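Local coordinates for protein Two-component response regulator (Geobacillus stearothermophilus, PDB 6SWI) that probably binds DNA through a helix-turn-helix domain to regulate transcription of arabinan-utilization genes, as the output module of a two-component system, at residues P36-L39 and S40-K44; H53-T56 and K57-E61; T70-P73 and I74-A78; N102-R105 and R106-I110; T91-K94 and K95-V99. All blocks are in the same frame, centred on the assembly; numbering follows the deposited sequence. Where two conformers were deposited one is given.

Interaction 1 (P36-L39 and S40-K44); sequences PVYL and SRMIK
Met42 lies across one face of the Tyr38 ring, one helical turn further along helix 36-47. Its CG does most of the touching, 3.7 Å from the Tyr38 ring centroid and 16° off the ring normal, a CH-pi contact shifted toward the rim so that Met42 CG comes within 3.6 Å of Tyr38 CZ. The sulfur adds a Met-aromatic contact, met obliquely, with Met42 SD 4.4 Å from the centroid of the Tyr38 ring. Beyond it the methyl group reaches the phenol, Met42 CE lying 3.3 Å from Tyr38 OH. Bends at chi2 (-69°) and chi3 (-79°) curl the methionine over the ring; a flexible, unbranched chain suits this place because it can follow a flat surface. With an alanine in place of Met42, this face of the Tyr38 ring is likely to lose its cover and the ring to turn more freely. On a neighbouring strip of the helix, Leu39 and Ile43 meet methyl to methyl, CD1 of Leu39 lying 3.8 Å from CD1 of Ile43; both are buried, as suits branched apolar chains facing a core. Backbone bonds of the alpha-helical pattern set this spacing, among them Met42 N to Tyr38 O and Ile43 N to Leu39 O. Just before the helix, Ser35 OG accepts from the backbone N of Tyr38, as an N-cap serine does. Tyr38 and Leu39 rest on Ile6, and Met42 on Val7, of helix 5-17, while Leu39 packs on Leu25 and Leu32 of helix 25-32, which precedes it, consistent with helix 36-47 being the second helix of a helix-turn-helix.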
loop_
_atom_site.group_PDB
_atom_site.type_symbol
_atom_site.label_atom_id
_atom_site.label_comp_id
_atom_site.label_asym_id
_atom_site.label_seq_id
_atom_site.Cartn_x
_atom_site.Cartn_y
_atom_site.Cartn_z
ATOM N N PRO A 36 18.443 -2.321 -12.928
ATOM C CA PRO A 36 17.763 -2.407 -11.626
ATOM C C PRO A 36 18.611 -1.932 -10.462
ATOM O O PRO A 36 18.070 -1.400 -9.484
ATOM C CB PRO A 36 17.416 -3.897 -11.508
ATOM C CG PRO A 36 17.446 -4.421 -12.914
ATOM C CD PRO A 36 18.456 -3.609 -13.648
ATOM N N VAL A 37 19.934 -2.099 -10.534
ATOM C CA VAL A 37 20.793 -1.613 -9.462
ATOM C C VAL A 37 20.778 -0.092 -9.424
ATOM O O VAL A 37 20.639 0.514 -8.358
ATOM C CB VAL A 37 22.216 -2.178 -9.608
ATOM C CG1 VAL A 37 23.113 -1.635 -8.509
ATOM C CG2 VAL A 37 22.186 -3.704 -9.570
ATOM N N TYR A 38 20.917 0.551 -10.587
ATOM C CA TYR A 38 20.822 2.006 -10.640
ATOM C C TYR A 38 19.495 2.491 -10.072
ATOM O O TYR A 38 19.453 3.409 -9.246
ATOM C CB TYR A 38 20.977 2.480 -12.085
ATOM C CG TYR A 38 20.939 3.982 -12.214
ATOM C CD1 TYR A 38 22.044 4.756 -11.853
ATOM C CD2 TYR A 38 19.810 4.633 -12.677
ATOM C CE1 TYR A 38 22.024 6.145 -11.958
ATOM C CE2 TYR A 38 19.776 6.023 -12.785
ATOM C CZ TYR A 38 20.887 6.770 -12.426
ATOM O OH TYR A 38 20.857 8.145 -12.535
ATOM N N LEU A 39 18.391 1.877 -10.498
ATOM C CA LEU A 39 17.085 2.320 -10.027
ATOM C C LEU A 39 16.963 2.158 -8.520
ATOM O O LEU A 39 16.484 3.062 -7.825
ATOM C CB LEU A 39 15.988 1.529 -10.732
ATOM C CG LEU A 39 14.563 1.895 -10.307
ATOM C CD1 LEU A 39 14.263 3.362 -10.591
ATOM C CD2 LEU A 39 13.549 1.007 -11.013
ATOM N N SER A 40 17.379 1.002 -8.001
ATOM C CA SER A 40 17.321 0.762 -6.562
ATOM C C SER A 40 18.096 1.826 -5.809
ATOM O O SER A 40 17.623 2.358 -4.795
ATOM C CB SER A 40 17.910 -0.613 -6.257
ATOM O OG SER A 40 17.796 -0.944 -4.881
ATOM N N ARG A 41 19.301 2.140 -6.287
ATOM C CA ARG A 41 20.136 3.119 -5.610
ATOM C C ARG A 41 19.511 4.498 -5.650
ATOM O O ARG A 41 19.562 5.236 -4.657
ATOM C CB ARG A 41 21.503 3.187 -6.275
ATOM C CG ARG A 41 22.368 1.990 -6.016
ATOM C CD ARG A 41 23.760 2.202 -6.600
ATOM N NE ARG A 41 24.317 3.460 -6.111
ATOM C CZ ARG A 41 24.365 4.589 -6.809
ATOM N NH1 ARG A 41 23.917 4.627 -8.057
ATOM N NH2 ARG A 41 24.857 5.684 -6.253
ATOM N N MET A 42 18.935 4.879 -6.790
ATOM C CA MET A 42 18.404 6.231 -6.903
ATOM C C MET A 42 17.143 6.399 -6.068
ATOM O O MET A 42 16.945 7.451 -5.452
ATOM C CB MET A 42 18.137 6.578 -8.358
ATOM C CG MET A 42 19.415 6.606 -9.160
ATOM S SD MET A 42 20.486 7.953 -8.732
ATOM C CE MET A 42 19.633 9.208 -9.650
ATOM N N ILE A 43 16.285 5.373 -6.019
ATOM C CA ILE A 43 15.123 5.430 -5.139
ATOM C C ILE A 43 15.564 5.612 -3.693
ATOM O O ILE A 43 15.049 6.472 -2.969
ATOM C CB ILE A 43 14.247 4.181 -5.331
ATOM C CG1 ILE A 43 13.594 4.215 -6.715
ATOM C CG2 ILE A 43 13.212 4.052 -4.205
ATOM C CD1 ILE A 43 12.813 2.965 -7.054
ATOM N N LYS A 44 16.537 4.815 -3.255
ATOM C CA LYS A 44 16.989 4.904 -1.875
ATOM C C LYS A 44 17.624 6.258 -1.601
ATOM O O LYS A 44 17.397 6.855 -0.546
ATOM C CB LYS A 44 17.960 3.760 -1.579
ATOM C CG LYS A 44 18.583 3.792 -0.189
ATOM C CD LYS A 44 17.510 3.663 0.883
ATOM C CE LYS A 44 18.094 3.225 2.219
ATOM N NZ LYS A 44 19.021 2.067 2.079
#

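Interaction 2 (H53-T56 and K57-E61); sequences HLLT and KIRME
Leu55 turns its CG anti to its own nitrogen (chi1 176°), while Arg59 starts beside its nitrogen (chi1 -71°) and then runs extended from CG to NE, so that the guanidinium crosses the leucine one turn away. Both sit on helix 51-69, the long helix that runs through the middle of this helix-turn-helix protein, as the linker helix does in AraC-type regulators. Leu55 CD2 lies 3.5 Å above the guanidinium plane, toward its rim. A leucine suits this place because its two methyls cover one face of the group and leave the N-H edges to polar partners: Arg59 NE donates to the backbone oxygen of Phe18, which fixes the plane of this buried arginine. On the next strip, Leu54 and Ile58 lie side by side, CD1 of Leu54 being 3.9 Å from CD1 of Ile58, and both touch Ile14 of helix 5-17. Thr56 CG2 lies alongside Met60 CG, 4.0 Å away, and the methionine goes on to meet helix 86-97. Thr56 OG1 is hydrogen-bonded to the backbone oxygen of Ile52, and it also accepts at 2.9 Å from a water that lies in the guanidinium plane at its edge and itself accepts from Arg59 NH1 at 2.8 Å.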
loop_
_atom_site.group_PDB
_atom_site.type_symbol
_atom_site.label_atom_id
_atom_site.label_comp_id
_atom_site.label_asym_id
_atom_site.label_seq_id
_atom_site.Cartn_x
_atom_site.Cartn_y
_atom_site.Cartn_z
ATOM N N HIS A 53 10.085 -1.215 0.468
ATOM C CA HIS A 53 9.439 -0.528 1.578
ATOM C C HIS A 53 8.470 0.533 1.071
ATOM O O HIS A 53 7.385 0.702 1.631
ATOM C CB HIS A 53 10.480 0.065 2.520
ATOM C CG HIS A 53 11.293 -0.951 3.263
ATOM N ND1 HIS A 53 10.831 -2.215 3.573
ATOM C CD2 HIS A 53 12.550 -0.879 3.758
ATOM C CE1 HIS A 53 11.775 -2.875 4.223
ATOM N NE2 HIS A 53 12.826 -2.087 4.348
ATOM N N LEU A 54 8.840 1.253 0.011
ATOM C CA LEU A 54 7.937 2.232 -0.584
ATOM C C LEU A 54 6.672 1.554 -1.099
ATOM O O LEU A 54 5.549 1.996 -0.830
ATOM C CB LEU A 54 8.660 2.938 -1.728
ATOM C CG LEU A 54 7.818 3.840 -2.624
ATOM C CD1 LEU A 54 7.252 4.996 -1.816
ATOM C CD2 LEU A 54 8.637 4.348 -3.800
ATOM N N LEU A 55 6.835 0.476 -1.857
ATOM C CA LEU A 55 5.683 -0.235 -2.397
ATOM C C LEU A 55 4.807 -0.776 -1.274
ATOM O O LEU A 55 3.571 -0.676 -1.321
ATOM C CB LEU A 55 6.187 -1.371 -3.281
ATOM C CG LEU A 55 5.144 -2.318 -3.875
ATOM C CD1 LEU A 55 4.104 -1.556 -4.687
ATOM C CD2 LEU A 55 5.829 -3.379 -4.710
ATOM N N THR A 56 5.434 -1.360 -0.254
ATOM C CA THR A 56 4.661 -1.899 0.860
ATOM C C THR A 56 3.900 -0.797 1.584
ATOM O O THR A 56 2.733 -0.976 1.948
ATOM C CB THR A 56 5.575 -2.670 1.816
ATOM O OG1 THR A 56 6.224 -3.731 1.102
ATOM C CG2 THR A 56 4.796 -3.253 2.992
ATOM N N LYS A 57 4.541 0.353 1.792
ATOM C CA LYS A 57 3.864 1.453 2.465
ATOM C C LYS A 57 2.640 1.908 1.683
ATOM O O LYS A 57 1.566 2.108 2.264
ATOM C CB LYS A 57 4.824 2.616 2.687
ATOM C CG LYS A 57 4.172 3.766 3.427
ATOM C CD LYS A 57 5.206 4.740 3.936
ATOM C CE LYS A 57 6.036 5.284 2.794
ATOM N NZ LYS A 57 7.066 6.225 3.288
ATOM N N ILE A 58 2.772 2.058 0.363
ATOM C CA ILE A 58 1.635 2.466 -0.459
ATOM C C ILE A 58 0.519 1.437 -0.367
ATOM O O ILE A 58 -0.663 1.783 -0.227
ATOM C CB ILE A 58 2.086 2.683 -1.914
ATOM C CG1 ILE A 58 2.962 3.926 -2.016
ATOM C CG2 ILE A 58 0.883 2.776 -2.833
ATOM C CD1 ILE A 58 3.739 4.019 -3.318
ATOM N N ARG A 59 0.882 0.155 -0.434
ATOM C CA ARG A 59 -0.115 -0.905 -0.345
ATOM C C ARG A 59 -0.838 -0.895 0.993
ATOM O O ARG A 59 -2.064 -1.050 1.039
ATOM C CB ARG A 59 0.556 -2.253 -0.568
ATOM C CG ARG A 59 0.987 -2.454 -1.990
ATOM C CD ARG A 59 1.828 -3.694 -2.147
ATOM N NE ARG A 59 1.858 -4.102 -3.540
ATOM C CZ ARG A 59 2.648 -5.039 -4.045
ATOM N NH1 ARG A 59 3.527 -5.662 -3.276
ATOM N NH2 ARG A 59 2.551 -5.339 -5.330
ATOM N N MET A 60 -0.099 -0.752 2.092
ATOM C CA MET A 60 -0.734 -0.836 3.403
ATOM C C MET A 60 -1.599 0.385 3.674
ATOM O O MET A 60 -2.654 0.274 4.316
ATOM C CB MET A 60 0.328 -1.042 4.486
ATOM C CG MET A 60 1.099 -2.366 4.357
ATOM S SD MET A 60 0.040 -3.841 4.393
ATOM C CE MET A 60 0.057 -4.349 2.686
ATOM N N GLU A 61 -1.193 1.552 3.176
ATOM C CA GLU A 61 -2.048 2.720 3.339
ATOM C C GLU A 61 -3.331 2.604 2.514
ATOM O O GLU A 61 -4.404 3.003 2.979
ATOM C CB GLU A 61 -1.270 4.003 3.077
ATOM C CG GLU A 61 -0.081 4.152 4.035
ATOM C CD GLU A 61 -0.431 4.862 5.339
ATOM O OE1 GLU A 61 -1.452 4.498 5.966
ATOM O OE2 GLU A 61 0.332 5.762 5.751
HETATM O O HOH W 1 4.509 -5.357 -0.625
#

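Interaction 3 (T70-P73 and I74-A78); sequences TELP and IHEIA
The imidazole of His75 is flanked obliquely by Pro73 CB, 3.6 Å from His75 ND1, while over one face lies CG of the adjacent Glu76, toward the rim. The carboxylate of Glu76, the second flat group, touches carbon with both oxygens: OE1 meets Leu72 CD2 at 3.5 Å, and OE2 meets Pro73 CD, also at 3.5 Å. The proline ring contacts are those of one of its two conformers. Glutamate and proline run side by side, whereas Leu72 crosses Glu76 at about a right angle. Pro73 is the N-cap of helix 74-80. Its carbonyl oxygen takes the bond from Ile77 N at 3.2 Å, in the carbonyl plane, and a weak one from Glu76 N. Leu72, just before the cap, packs against Ile77, four residues beyond the cap, with Leu72 CB 3.8 Å from Ile77 CG1; apolar residues at these two places form a hydrophobic staple. Upstream, Thr70, the first residue beyond helix 51-69, makes an ST turn, its OG1 accepting from Leu72 N at 3.1 Å and also being hydrogen-bonded to the backbone oxygen of Leu66. The backbone oxygen of Leu72 receives Arg105 NH2 from helix 101-108, and Ile77 is buried against Ala63, Leu66 and Leu67 of helix 51-69. Proline suits the cap, since its ring fixes phi and it brings no N-H that would need a partner, but it offers no side-chain acceptor to the first turn. Glu76, lying within that turn, would probably be favoured there, because its negative charge sits near the positive end of the helix dipole.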
loop_
_atom_site.group_PDB
_atom_site.type_symbol
_atom_site.label_atom_id
_atom_site.label_comp_id
_atom_site.label_asym_id
_atom_site.label_seq_id
_atom_site.Cartn_x
_atom_site.Cartn_y
_atom_site.Cartn_z
ATOM N N THR A 70 -14.905 0.758 3.298
ATOM C CA THR A 70 -15.705 -0.292 2.692
ATOM C C THR A 70 -15.908 -1.377 3.731
ATOM O O THR A 70 -15.227 -1.425 4.760
ATOM C CB THR A 70 -15.032 -0.967 1.482
ATOM O OG1 THR A 70 -14.056 -1.918 1.937
ATOM C CG2 THR A 70 -14.393 0.035 0.534
ATOM N N GLU A 71 -16.836 -2.280 3.427
ATOM C CA GLU A 71 -17.044 -3.481 4.219
ATOM C C GLU A 71 -16.495 -4.714 3.513
ATOM O O GLU A 71 -16.932 -5.833 3.788
ATOM C CB GLU A 71 -18.519 -3.626 4.608
ATOM C CG GLU A 71 -18.978 -2.474 5.504
ATOM C CD GLU A 71 -20.463 -2.469 5.802
ATOM O OE1 GLU A 71 -21.232 -3.125 5.070
ATOM O OE2 GLU A 71 -20.861 -1.791 6.777
ATOM N N LEU A 72 -15.524 -4.524 2.624
ATOM C CA LEU A 72 -14.947 -5.645 1.901
ATOM C C LEU A 72 -14.304 -6.626 2.873
ATOM O O LEU A 72 -13.663 -6.207 3.847
ATOM C CB LEU A 72 -13.835 -5.156 0.977
ATOM C CG LEU A 72 -14.249 -4.399 -0.279
ATOM C CD1 LEU A 72 -13.041 -3.712 -0.875
ATOM C CD2 LEU A 72 -14.888 -5.333 -1.285
ATOM N N PRO A 73 -14.408 -7.925 2.614
ATOM C CA PRO A 73 -13.657 -8.893 3.418
ATOM C C PRO A 73 -12.163 -8.705 3.222
ATOM O O PRO A 73 -11.703 -8.222 2.180
ATOM C CB PRO A 73 -14.122 -10.242 2.862
ATOM C CG PRO A 73 -15.494 -9.959 2.341
ATOM C CD PRO A 73 -15.417 -8.581 1.763
ATOM N N ILE A 74 -11.403 -9.118 4.234
ATOM C CA ILE A 74 -9.952 -8.926 4.215
ATOM C C ILE A 74 -9.318 -9.526 2.970
ATOM O O ILE A 74 -8.395 -8.947 2.393
ATOM C CB ILE A 74 -9.306 -9.512 5.486
ATOM C CG1 ILE A 74 -9.916 -8.933 6.755
ATOM C CG2 ILE A 74 -7.792 -9.346 5.442
ATOM C CD1 ILE A 74 -10.027 -7.485 6.749
ATOM N N HIS A 75 -9.761 -10.712 2.559
ATOM C CA HIS A 75 -9.084 -11.358 1.437
ATOM C C HIS A 75 -9.248 -10.565 0.145
ATOM O O HIS A 75 -8.369 -10.604 -0.730
ATOM C CB HIS A 75 -9.564 -12.801 1.276
ATOM C CG HIS A 75 -10.915 -12.920 0.646
ATOM N ND1 HIS A 75 -12.083 -12.804 1.365
ATOM C CD2 HIS A 75 -11.284 -13.139 -0.638
ATOM C CE1 HIS A 75 -13.114 -12.951 0.554
ATOM N NE2 HIS A 75 -12.656 -13.150 -0.668
ATOM N N GLU A 76 -10.357 -9.837 0.002
ATOM C CA GLU A 76 -10.511 -8.985 -1.172
ATOM C C GLU A 76 -9.589 -7.785 -1.088
ATOM O O GLU A 76 -8.986 -7.386 -2.093
ATOM C CB GLU A 76 -11.959 -8.532 -1.324
ATOM C CG GLU A 76 -12.876 -9.584 -1.879
ATOM C CD GLU A 76 -14.236 -9.019 -2.280
ATOM O OE1 GLU A 76 -14.277 -8.191 -3.218
ATOM O OE2 GLU A 76 -15.259 -9.387 -1.653
ATOM N N ILE A 77 -9.467 -7.199 0.103
ATOM C CA ILE A 77 -8.562 -6.073 0.291
ATOM C C ILE A 77 -7.130 -6.496 0.000
ATOM O O ILE A 77 -6.377 -5.770 -0.656
ATOM C CB ILE A 77 -8.735 -5.486 1.699
ATOM C CG1 ILE A 77 -10.127 -4.848 1.795
ATOM C CG2 ILE A 77 -7.623 -4.476 1.991
ATOM C CD1 ILE A 77 -10.520 -4.382 3.172
ATOM N N ALA A 78 -6.743 -7.690 0.460
ATOM C CA ALA A 78 -5.401 -8.191 0.198
ATOM C C ALA A 78 -5.109 -8.202 -1.292
ATOM O O ALA A 78 -4.050 -7.735 -1.737
ATOM C CB ALA A 78 -5.245 -9.591 0.788
#

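Interaction 4 (N102-R105 and R106-I110); sequences NQYR and RTRMI
Tyr104 and Arg108 approach at about a right angle as chains, yet their flat ends come to lie almost parallel, the ring and guanidinium planes 10° apart. Arg108 CD stands over the middle of the ring, 3.4 Å from the Tyr104 centroid, in a CH-pi contact; the guanidinium continues outward over the rim, with Arg108 NE 3.2 Å from Tyr104 CE1. The tyrosine CG is anti to its nitrogen (chi1 -169°), which tilts the ring forward, toward the next turn, where the extended arginine covers it. Arginine suits the place because its apolar methylenes cover the ring while its charge stays near the surface. Both residues belong to helix 101-108, which closes the helix-turn-helix domain: Tyr104 packs on Ala64, Leu67 and Leu68 of helix 51-69 and meets the Phe93 ring edge-to-face. Arg105 points to another side, its extended chain carrying NE to the backbone oxygen of Leu67. Where Met109 leaves helical geometry, Met109 N still donates to Arg105 O at 2.8 Å, while Arg108 N makes weak bonds to the oxygens of Tyr104 and Arg105. In one of its two conformers, Thr107 OG1 lies 2.9 Å from Gln103 O and 3.2 Å from Tyr104 O.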
loop_
_atom_site.group_PDB
_atom_site.type_symbol
_atom_site.label_atom_id
_atom_site.label_comp_id
_atom_site.label_asym_id
_atom_site.label_seq_id
_atom_site.Cartn_x
_atom_site.Cartn_y
_atom_site.Cartn_z
ATOM N N ASN A 102 -8.215 -6.832 11.273
ATOM C CA ASN A 102 -9.502 -6.802 11.958
ATOM C C ASN A 102 -9.500 -5.824 13.124
ATOM O O ASN A 102 -10.492 -5.124 13.348
ATOM C CB ASN A 102 -9.902 -8.201 12.419
ATOM C CG ASN A 102 -10.642 -8.959 11.347
ATOM O OD1 ASN A 102 -11.712 -8.540 10.897
ATOM N ND2 ASN A 102 -10.076 -10.082 10.923
ATOM N N GLN A 103 -8.416 -5.779 13.898
ATOM C CA GLN A 103 -8.373 -4.829 14.999
ATOM C C GLN A 103 -8.253 -3.395 14.502
ATOM O O GLN A 103 -8.759 -2.476 15.158
ATOM C CB GLN A 103 -7.261 -5.193 15.977
ATOM C CG GLN A 103 -7.638 -6.326 16.933
ATOM C CD GLN A 103 -8.810 -5.965 17.826
ATOM O OE1 GLN A 103 -9.607 -6.824 18.201
ATOM N NE2 GLN A 103 -8.918 -4.686 18.168
ATOM N N TYR A 104 -7.604 -3.180 13.356
ATOM C CA TYR A 104 -7.598 -1.855 12.742
ATOM C C TYR A 104 -9.028 -1.372 12.512
ATOM O O TYR A 104 -9.390 -0.243 12.871
ATOM C CB TYR A 104 -6.797 -1.906 11.431
ATOM C CG TYR A 104 -6.511 -0.541 10.848
ATOM C CD1 TYR A 104 -5.392 0.183 11.245
ATOM C CD2 TYR A 104 -7.347 0.016 9.896
ATOM C CE1 TYR A 104 -5.124 1.432 10.717
ATOM C CE2 TYR A 104 -7.089 1.278 9.366
ATOM C CZ TYR A 104 -5.978 1.976 9.787
ATOM O OH TYR A 104 -5.713 3.233 9.285
ATOM N N ARG A 105 -9.872 -2.241 11.958
ATOM C CA ARG A 105 -11.279 -1.907 11.769
ATOM C C ARG A 105 -11.997 -1.686 13.091
ATOM O O ARG A 105 -12.716 -0.698 13.255
ATOM C CB ARG A 105 -11.967 -3.043 11.033
ATOM C CG ARG A 105 -12.048 -2.823 9.581
ATOM C CD ARG A 105 -12.829 -3.905 8.900
ATOM N NE ARG A 105 -13.081 -3.481 7.538
ATOM C CZ ARG A 105 -13.277 -4.296 6.519
ATOM N NH1 ARG A 105 -13.227 -5.616 6.686
ATOM N NH2 ARG A 105 -13.497 -3.778 5.326
ATOM N N ARG A 106 -11.861 -2.623 14.030
ATOM C CA ARG A 106 -12.615 -2.508 15.273
ATOM C C ARG A 106 -12.313 -1.197 15.988
ATOM O O ARG A 106 -13.210 -0.582 16.577
ATOM C CB ARG A 106 -12.344 -3.710 16.174
ATOM C CG ARG A 106 -12.948 -4.998 15.642
ATOM C CD ARG A 106 -12.827 -6.138 16.639
ATOM N NE ARG A 106 -13.715 -5.981 17.783
ATOM C CZ ARG A 106 -14.972 -6.409 17.814
ATOM N NH1 ARG A 106 -15.490 -7.017 16.757
ATOM N NH2 ARG A 106 -15.712 -6.225 18.899
ATOM N N THR A 107 -11.065 -0.740 15.929
ATOM C CA THR A 107 -10.733 0.487 16.637
ATOM C C THR A 107 -11.124 1.739 15.866
ATOM O O THR A 107 -11.463 2.752 16.491
ATOM C CB THR A 107 -9.252 0.516 17.003
ATOM O OG1 THR A 107 -8.456 0.337 15.825
ATOM C CG2 THR A 107 -8.953 -0.584 18.003
ATOM N N ARG A 108 -11.117 1.697 14.533
ATOM C CA ARG A 108 -11.218 2.914 13.741
ATOM C C ARG A 108 -12.482 3.069 12.915
ATOM O O ARG A 108 -12.821 4.201 12.553
ATOM C CB ARG A 108 -10.015 3.019 12.798
ATOM C CG ARG A 108 -8.703 3.186 13.539
ATOM C CD ARG A 108 -7.548 2.843 12.641
ATOM N NE ARG A 108 -6.240 3.098 13.241
ATOM C CZ ARG A 108 -5.677 2.323 14.162
ATOM N NH1 ARG A 108 -6.310 1.250 14.616
ATOM N NH2 ARG A 108 -4.475 2.624 14.629
ATOM N N MET A 109 -13.183 1.989 12.605
ATOM C CA MET A 109 -14.278 2.088 11.656
ATOM C C MET A 109 -15.554 2.579 12.335
ATOM O O MET A 109 -15.728 2.492 13.553
ATOM C CB MET A 109 -14.515 0.737 10.975
ATOM C CG MET A 109 -15.281 0.798 9.656
ATOM S SD MET A 109 -15.688 -0.838 9.013
ATOM C CE MET A 109 -15.934 -1.731 10.546
ATOM N N ILE A 110 -16.441 3.135 11.516
ATOM C CA ILE A 110 -17.784 3.496 11.947
ATOM C C ILE A 110 -18.707 3.331 10.751
ATOM O O ILE A 110 -18.308 3.532 9.600
ATOM C CB ILE A 110 -17.853 4.923 12.539
ATOM C CG1 ILE A 110 -19.169 5.122 13.293
ATOM C CG2 ILE A 110 -17.685 5.975 11.453
ATOM C CD1 ILE A 110 -19.152 6.282 14.246
#

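Interaction 5 (T91-K94 and K95-V99); sequences TAFK and KAMGV
The backbone oxygen of Phe93 receives Met97 N at 2.8 Å, nearly along the C=O axis, and the next bond, Gly98 N to Lys94 O, is equally short although its donor stands 37° out of the carbonyl plane as the helix ends. Between the first pair the side chains meet too. Met97 CG sits over the centre of the Phe93 ring, 3.5 Å from its centroid and 6° off the normal, a CH-pi contact; Met97 SD, 4.8 Å from the same centroid, adds a more distant Met-aromatic contact above the face. Phe93 CG stands anti to the backbone N (chi1 -171°), which leans the ring forward, toward the next turn, beneath Met97 CG. Were the ring lost to an alanine, Met97 would probably lack the surface it lies on, and a gap would open beside Met60 and Leu67. At the ring's edge, near its plane, Val99 O lies 3.2 Å from Phe93 CD1, in the conformer described, and Lys94 CA makes a CA-H...O contact with this oxygen at 3.5 Å. Gly98 leaves the helix with positive phi, a conformation that favours glycine. Helix 86-97, following helix 74-80, is consistent with the second helix of the second helix-turn-helix in an AraC-type domain.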
loop_
_atom_site.group_PDB
_atom_site.type_symbol
_atom_site.label_atom_id
_atom_site.label_comp_id
_atom_site.label_asym_id
_atom_site.label_seq_id
_atom_site.Cartn_x
_atom_site.Cartn_y
_atom_site.Cartn_z
ATOM N N THR A 91 0.448 -10.601 7.705
ATOM C CA THR A 91 1.748 -10.355 8.318
ATOM C C THR A 91 2.283 -8.983 7.938
ATOM O O THR A 91 2.784 -8.242 8.792
ATOM C CB THR A 91 2.716 -11.448 7.883
ATOM O OG1 THR A 91 2.236 -12.699 8.378
ATOM C CG2 THR A 91 4.117 -11.191 8.410
ATOM N N ALA A 92 2.177 -8.620 6.659
ATOM C CA ALA A 92 2.704 -7.335 6.217
ATOM C C ALA A 92 1.951 -6.187 6.870
ATOM O O ALA A 92 2.559 -5.187 7.277
ATOM C CB ALA A 92 2.615 -7.242 4.699
ATOM N N PHE A 93 0.629 -6.324 7.001
ATOM C CA PHE A 93 -0.163 -5.260 7.591
ATOM C C PHE A 93 0.170 -5.087 9.067
ATOM O O PHE A 93 0.319 -3.958 9.549
ATOM C CB PHE A 93 -1.647 -5.560 7.367
ATOM C CG PHE A 93 -2.565 -4.433 7.749
ATOM C CD1 PHE A 93 -2.979 -4.273 9.060
ATOM C CD2 PHE A 93 -3.022 -3.539 6.794
ATOM C CE1 PHE A 93 -3.830 -3.255 9.408
ATOM C CE2 PHE A 93 -3.879 -2.515 7.139
ATOM C CZ PHE A 93 -4.285 -2.375 8.452
ATOM N N LYS A 94 0.296 -6.190 9.802
ATOM C CA LYS A 94 0.643 -6.090 11.215
ATOM C C LYS A 94 1.969 -5.369 11.415
ATOM O O LYS A 94 2.088 -4.515 12.294
ATOM C CB LYS A 94 0.692 -7.482 11.834
ATOM C CG LYS A 94 -0.687 -8.090 12.013
ATOM C CD LYS A 94 -0.591 -9.553 12.355
ATOM C CE LYS A 94 -1.970 -10.190 12.464
ATOM N NZ LYS A 94 -1.856 -11.598 12.923
ATOM N N LYS A 95 2.973 -5.703 10.608
ATOM C CA LYS A 95 4.283 -5.077 10.760
ATOM C C LYS A 95 4.240 -3.600 10.416
ATOM O O LYS A 95 4.877 -2.783 11.090
ATOM C CB LYS A 95 5.283 -5.747 9.832
ATOM C CG LYS A 95 5.645 -7.142 10.196
ATOM C CD LYS A 95 6.801 -7.570 9.333
ATOM C CE LYS A 95 6.933 -9.068 9.302
ATOM N NZ LYS A 95 7.549 -9.509 8.026
ATOM N N ALA A 96 3.510 -3.242 9.357
ATOM C CA ALA A 96 3.491 -1.867 8.879
ATOM C C ALA A 96 2.593 -0.975 9.710
ATOM O O ALA A 96 2.868 0.223 9.834
ATOM C CB ALA A 96 3.011 -1.838 7.432
ATOM N N MET A 97 1.499 -1.524 10.238
ATOM C CA MET A 97 0.473 -0.746 10.902
ATOM C C MET A 97 0.458 -0.928 12.407
ATOM O O MET A 97 -0.150 -0.109 13.104
ATOM C CB MET A 97 -0.913 -1.084 10.327
ATOM C CG MET A 97 -0.958 -1.090 8.808
ATOM S SD MET A 97 -0.598 0.517 8.077
ATOM C CE MET A 97 -2.003 1.457 8.664
ATOM N N GLY A 98 1.096 -1.978 12.922
ATOM C CA GLY A 98 1.130 -2.241 14.344
ATOM C C GLY A 98 -0.118 -2.877 14.907
ATOM O O GLY A 98 -0.265 -2.931 16.132
ATOM N N VAL A 99 -1.006 -3.375 14.047
ATOM C CA VAL A 99 -2.276 -3.941 14.471
ATOM C C VAL A 99 -2.755 -4.852 13.348
ATOM O O VAL A 99 -2.388 -4.675 12.189
ATOM C CB VAL A 99 -3.272 -2.798 14.807
ATOM C CG1 VAL A 99 -3.684 -2.037 13.561
ATOM C CG2 VAL A 99 -4.481 -3.304 15.540
#

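How the interactions relate
From the N terminus the order is interaction 1, 2, 3, 5 and then 4. All are local, within one helix or round its end, so none closes a long loop and none nests in or crosses another. Interaction 1 stands apart on helix 36-47, its centre about 17 Å from that of interaction 2 and not touching it. Interaction 2, on helix 51-69, meets interaction 5 where Met60 packs against Phe93, Ala96 and Met97. Interaction 3 covers the turn into helix 74-80 and is joined to interaction 4 by Arg105. Interactions 5 and 4, on the successive helices 86-97 and 101-108, meet around Tyr104, so the last four form one connected cluster.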